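Local coordinates for N-acetylneuraminic acid outer membrane channel protein NanC (Escherichia coli, PDB 2WJR) that forms a monomeric, weakly anion-selective beta-barrel channel through the outer membrane that lets N-acetylneuraminic acid enter the bacterium, at residues Tyr158-Lys162 and Lys163-Glu167; Tyr174-Thr177 and Pro178-Pro182. The protein carries 1 engineered substitution. One frame throughout, in Å; residues are numbered along the deposited sequence.

Contact 1. Residues Tyr158-Lys162 and Lys163-Glu167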
loop_
_atom_site.group_PDB
_atom_site.type_symbol
_atom_site.label_atom_id
_atom_site.label_comp_id
_atom_site.label_asym_id
_atom_site.label_seq_id
_atom_site.Cartn_x
_atom_site.Cartn_y
_atom_site.Cartn_z
ATOM N N TYR A 158 -4.315 -16.586 2.995
ATOM C CA TYR A 158 -3.663 -15.619 3.853
ATOM C C TYR A 158 -3.521 -16.199 5.255
ATOM O O TYR A 158 -4.100 -17.254 5.591
ATOM C CB TYR A 158 -4.473 -14.300 3.867
ATOM C CG TYR A 158 -4.451 -13.641 2.508
ATOM C CD1 TYR A 158 -5.552 -13.705 1.655
ATOM C CD2 TYR A 158 -3.299 -13.026 2.034
ATOM C CE1 TYR A 158 -5.526 -13.139 0.391
ATOM C CE2 TYR A 158 -3.258 -12.452 0.756
ATOM C CZ TYR A 158 -4.372 -12.517 -0.066
ATOM O OH TYR A 158 -4.389 -11.940 -1.341
ATOM N N ALA A 159 -2.735 -15.516 6.059
ATOM C CA ALA A 159 -2.408 -15.945 7.411
ATOM C C ALA A 159 -3.629 -15.887 8.338
ATOM O O ALA A 159 -3.549 -16.280 9.509
ATOM C CB ALA A 159 -1.265 -15.098 7.942
ATOM N N ASN A 160 -4.760 -15.395 7.815
ATOM C CA ASN A 160 -6.011 -15.391 8.567
ATOM C C ASN A 160 -6.855 -16.636 8.246
ATOM O O ASN A 160 -8.015 -16.694 8.599
ATOM C CB ASN A 160 -6.811 -14.120 8.256
ATOM C CG ASN A 160 -7.256 -14.053 6.809
ATOM O OD1 ASN A 160 -6.830 -14.852 5.964
ATOM N ND2 ASN A 160 -8.117 -13.082 6.503
ATOM N N HIS A 161 -6.268 -17.592 7.531
ATOM C CA HIS A 161 -6.934 -18.859 7.138
ATOM C C HIS A 161 -8.101 -18.703 6.194
ATOM O O HIS A 161 -8.941 -19.590 6.092
ATOM C CB HIS A 161 -7.296 -19.700 8.382
ATOM C CG HIS A 161 -6.085 -20.214 9.091
ATOM N ND1 HIS A 161 -5.684 -21.533 9.023
ATOM C CD2 HIS A 161 -5.143 -19.570 9.824
ATOM C CE1 HIS A 161 -4.565 -21.685 9.711
ATOM N NE2 HIS A 161 -4.213 -20.508 10.204
ATOM N N LYS A 162 -8.109 -17.595 5.448
ATOM C CA LYS A 162 -9.086 -17.360 4.409
ATOM C C LYS A 162 -8.360 -17.088 3.084
ATOM O O LYS A 162 -7.151 -16.829 3.056
ATOM C CB LYS A 162 -9.994 -16.168 4.749
ATOM C CG LYS A 162 -10.577 -16.169 6.146
ATOM C CD LYS A 162 -11.539 -14.991 6.358
ATOM C CE LYS A 162 -11.609 -14.588 7.825
ATOM N NZ LYS A 162 -12.354 -13.312 8.038
ATOM N N LYS A 163 -9.119 -17.174 2.002
ATOM C CA LYS A 163 -8.661 -16.837 0.667
ATOM C C LYS A 163 -8.829 -15.343 0.372
ATOM O O LYS A 163 -8.741 -14.923 -0.772
ATOM C CB LYS A 163 -9.431 -17.652 -0.363
ATOM C CG LYS A 163 -9.213 -19.164 -0.215
ATOM C CD LYS A 163 -9.701 -19.910 -1.452
ATOM C CE LYS A 163 -8.675 -19.906 -2.554
ATOM N NZ LYS A 163 -9.173 -20.424 -3.864
ATOM N N TRP A 164 -9.108 -14.569 1.404
ATOM C CA TRP A 164 -9.253 -13.108 1.264
ATOM C C TRP A 164 -8.923 -12.462 2.566
ATOM O O TRP A 164 -8.942 -13.106 3.617
ATOM C CB TRP A 164 -10.655 -12.720 0.832
ATOM C CG TRP A 164 -11.734 -13.055 1.828
ATOM C CD1 TRP A 164 -12.350 -14.262 1.987
ATOM C CD2 TRP A 164 -12.337 -12.168 2.783
ATOM N NE1 TRP A 164 -13.280 -14.189 2.994
ATOM C CE2 TRP A 164 -13.300 -12.915 3.495
ATOM C CE3 TRP A 164 -12.156 -10.815 3.108
ATOM C CZ2 TRP A 164 -14.084 -12.357 4.504
ATOM C CZ3 TRP A 164 -12.920 -10.259 4.121
ATOM C CH2 TRP A 164 -13.880 -11.032 4.812
ATOM N N ALA A 165 -8.595 -11.170 2.508
ATOM C CA ALA A 165 -8.335 -10.409 3.700
ATOM C C ALA A 165 -8.452 -8.935 3.372
ATOM O O ALA A 165 -8.572 -8.539 2.198
ATOM C CB ALA A 165 -6.965 -10.699 4.253
ATOM N N THR A 166 -8.395 -8.152 4.425
ATOM C CA THR A 166 -8.575 -6.698 4.348
ATOM C C THR A 166 -7.417 -5.967 5.008
ATOM O O THR A 166 -6.639 -6.544 5.791
ATOM C CB THR A 166 -9.930 -6.251 4.989
ATOM O OG1 THR A 166 -9.943 -6.574 6.388
ATOM C CG2 THR A 166 -11.089 -6.904 4.291
ATOM N N GLU A 167 -7.245 -4.705 4.621
ATOM C CA GLU A 167 -6.417 -3.791 5.376
ATOM C C GLU A 167 -7.164 -2.466 5.438
ATOM O O GLU A 167 -7.896 -2.101 4.510
ATOM C CB GLU A 167 -5.040 -3.579 4.737
ATOM C CG GLU A 167 -4.230 -4.857 4.454
ATOM C CD GLU A 167 -2.829 -4.565 3.911
ATOM O OE1 GLU A 167 -2.428 -3.372 3.863
ATOM O OE2 GLU A 167 -2.126 -5.531 3.531
#

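Contact 2. Residues Tyr174-Thr177 and Pro178-Pro182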
loop_
_atom_site.group_PDB
_atom_site.type_symbol
_atom_site.label_atom_id
_atom_site.label_comp_id
_atom_site.label_asym_id
_atom_site.label_seq_id
_atom_site.Cartn_x
_atom_site.Cartn_y
_atom_site.Cartn_z
ATOM N N TYR A 174 0.267 16.153 9.507
ATOM C CA TYR A 174 0.382 17.476 10.080
ATOM C C TYR A 174 1.255 18.301 9.129
ATOM O O TYR A 174 2.397 17.972 8.920
ATOM C CB TYR A 174 1.014 17.387 11.470
ATOM C CG TYR A 174 1.403 18.731 12.050
ATOM C CD1 TYR A 174 0.497 19.781 12.082
ATOM C CD2 TYR A 174 2.673 18.944 12.560
ATOM C CE1 TYR A 174 0.856 21.024 12.623
ATOM C CE2 TYR A 174 3.040 20.171 13.104
ATOM C CZ TYR A 174 2.124 21.204 13.127
ATOM O OH TYR A 174 2.475 22.427 13.651
ATOM N N HIS A 175 0.694 19.348 8.534
ATOM C CA HIS A 175 1.447 20.194 7.605
ATOM C C HIS A 175 2.244 21.244 8.394
ATOM O O HIS A 175 1.875 22.416 8.461
ATOM C CB HIS A 175 0.516 20.840 6.579
ATOM C CG HIS A 175 -0.306 19.844 5.817
ATOM N ND1 HIS A 175 0.261 18.869 5.024
ATOM C CD2 HIS A 175 -1.641 19.643 5.764
ATOM C CE1 HIS A 175 -0.695 18.130 4.491
ATOM N NE2 HIS A 175 -1.859 18.576 4.927
ATOM N N MET A 176 3.327 20.784 8.998
ATOM C CA MET A 176 4.194 21.626 9.814
ATOM C C MET A 176 4.737 22.742 8.930
ATOM O O MET A 176 4.646 23.914 9.267
ATOM C CB MET A 176 5.338 20.780 10.374
ATOM C CG MET A 176 6.204 21.453 11.435
ATOM S SD MET A 176 7.489 20.303 11.944
ATOM C CE MET A 176 8.593 20.456 10.526
ATOM N N THR A 177 5.267 22.335 7.782
ATOM C CA THR A 177 5.807 23.206 6.749
ATOM C C THR A 177 5.100 22.865 5.428
ATOM O O THR A 177 4.526 21.790 5.296
ATOM C CB THR A 177 7.302 22.903 6.591
ATOM O OG1 THR A 177 8.048 23.597 7.602
ATOM C CG2 THR A 177 7.797 23.281 5.256
ATOM N N PRO A 178 5.148 23.767 4.435
ATOM C CA PRO A 178 4.664 23.372 3.111
ATOM C C PRO A 178 5.458 22.231 2.474
ATOM O O PRO A 178 4.949 21.574 1.583
ATOM C CB PRO A 178 4.818 24.654 2.296
ATOM C CG PRO A 178 4.604 25.736 3.314
ATOM C CD PRO A 178 5.296 25.228 4.544
ATOM N N ASP A 179 6.681 21.994 2.934
ATOM C CA ASP A 179 7.487 20.885 2.432
ATOM C C ASP A 179 7.977 19.880 3.503
ATOM O O ASP A 179 8.815 19.047 3.202
ATOM C CB ASP A 179 8.659 21.413 1.579
ATOM C CG ASP A 179 9.516 22.411 2.311
ATOM O OD1 ASP A 179 9.794 23.490 1.732
ATOM O OD2 ASP A 179 9.907 22.116 3.457
ATOM N N ILE A 180 7.446 19.957 4.727
ATOM C CA ILE A 180 7.687 18.937 5.774
ATOM C C ILE A 180 6.356 18.534 6.419
ATOM O O ILE A 180 5.676 19.354 7.037
ATOM C CB ILE A 180 8.640 19.403 6.908
ATOM C CG1 ILE A 180 9.961 19.947 6.348
ATOM C CG2 ILE A 180 8.934 18.253 7.872
ATOM C CD1 ILE A 180 10.902 20.465 7.457
ATOM N N THR A 181 5.995 17.262 6.261
ATOM C CA THR A 181 4.709 16.785 6.723
ATOM C C THR A 181 4.883 15.542 7.584
ATOM O O THR A 181 4.867 14.439 7.067
ATOM C CB THR A 181 3.769 16.481 5.527
ATOM O OG1 THR A 181 3.650 17.650 4.708
ATOM C CG2 THR A 181 2.385 16.071 6.010
ATOM N N PRO A 182 5.070 15.725 8.905
ATOM C CA PRO A 182 5.040 14.569 9.807
ATOM C C PRO A 182 3.659 13.930 9.806
ATOM O O PRO A 182 2.663 14.612 9.588
ATOM C CB PRO A 182 5.338 15.179 11.185
ATOM C CG PRO A 182 5.941 16.524 10.894
ATOM C CD PRO A 182 5.242 16.983 9.662
HETATM O O HOH W 1 2.933 20.025 4.312
#

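Contact 1. Residues Tyr158-Lys162 and Lys163-Glu167
Lys163 opens the run into strand 164-174 just where Tyr158 returns to meet it, at the extracellular mouth of the beta-barrel. Tyr158-His161 forms a type I turn, overlapped by an Asx turn in which Lys162 N binds Asn160 OD1, approaching from above the carbonyl plane. Tyr158 N also bonds to Lys162 O at 2.8 Å, closing the loop end. Lys163 brings its carbonyl O to the edge of the Tyr158 ring, 3.9 Å from CE1, and its backbone pairs with Lys152 of strand 141-152.

Trp164 meets the loop through both backbone and side chain. Its backbone N lies near the plane of the Tyr158 ring, 3.7 Å from CD1; the same ring also meets Tyr150 and makes a cation-pi contact with Lys152. One face of the indole is crossed by the extended aliphatic chain of Lys162, whose CD stands 4.2 Å from the centroid of the five-membered ring in an off-centre CH-pi contact. The first torsion of Trp164 (64°), with CG between the backbone N and the carbonyl carbon, turns a face of the indole to that chain.

Ala165 points its CB at the loop, 4.2 Å from Tyr158 CD1 and 3.5 Å from Asn160 ND2. That same ND2 gives a nearly straight bond to Trp164 O, 3.0 Å long at 169°, aimed at a lone pair and lying in the plane of the Asn160 amide.

Contact 2. Residues Tyr174-Thr177 and Pro178-Pro182
Segments 174-177 and 178-182 run back on each other, their end-to-end directions 138° apart, as a tight hairpin at the periplasmic end of the barrel. Pro178 and Asp179 form its two-residue tip: Thr177 N donates to Ile180 O at 3.1 Å, and the return bond from Ile180 N to Thr177 O is weak, at 3.5 Å. The next bond joins Tyr174 N to Pro182 O at 2.8 Å and is almost straight (173°). Between these pairs the first arm holds two residues, His175 and Met176, against Thr181 alone, and His175 sits at the centre of an inverse gamma turn that probably accommodates the extra residue. Pro182 has no N-H to return to Tyr174 O, which receives a weak bond from Met176 N and a CA-H contact from Thr181, with Thr181 CA 3.4 Å away.

The side chains of Met176 and Ile180 run alongside each other in the same direction. A bend at the thioether (chi3 77°) brings Met176 CE to 3.5 Å from Ile180 CG2, a tight approach, while Met176 CB rests on Pro182 CD and Ile180 also packs on Val210 and Phe212. The Tyr174 ring has Met176 N above the centre of one face. Thr181 OG1 lies at the edge of the His175 ring, and a water bridges the two: it stands 3.0 Å from His175 ND1 and 2.5 Å from Thr181 OG1. The same water donates to Thr177 O. NE2 of His175 bonds to Thr142 OG1 of strand 141-152, so both ring nitrogens are engaged and the imidazole's rotation is probably fixed. Where the backbone ladder is interrupted by the extra residue and the proline, the water, through His175, Thr177 and Thr181, thus supplies a polar link between the arms.

The two contacts lie on opposite sides of the chain's centre, their centres about 35 Å apart and their nearest atoms about 19 Å apart, without touching. Strand 164-174 connects them: contact 1 leads into it at the extracellular mouth, and contact 2 turns it at the periplasmic end into its antiparallel neighbour, strand 180-188. Contact 1 is partly buried, its asparagine and alanine enclosed while two lysines and a tryptophan remain exposed; contact 2 is a surface contact. Their chemistry differs accordingly. At the longer extracellular loop a side-chain amide and aromatic rings join loop to strand, whereas the short periplasmic turn relies on backbone pairing, a bridging water and a small apolar patch.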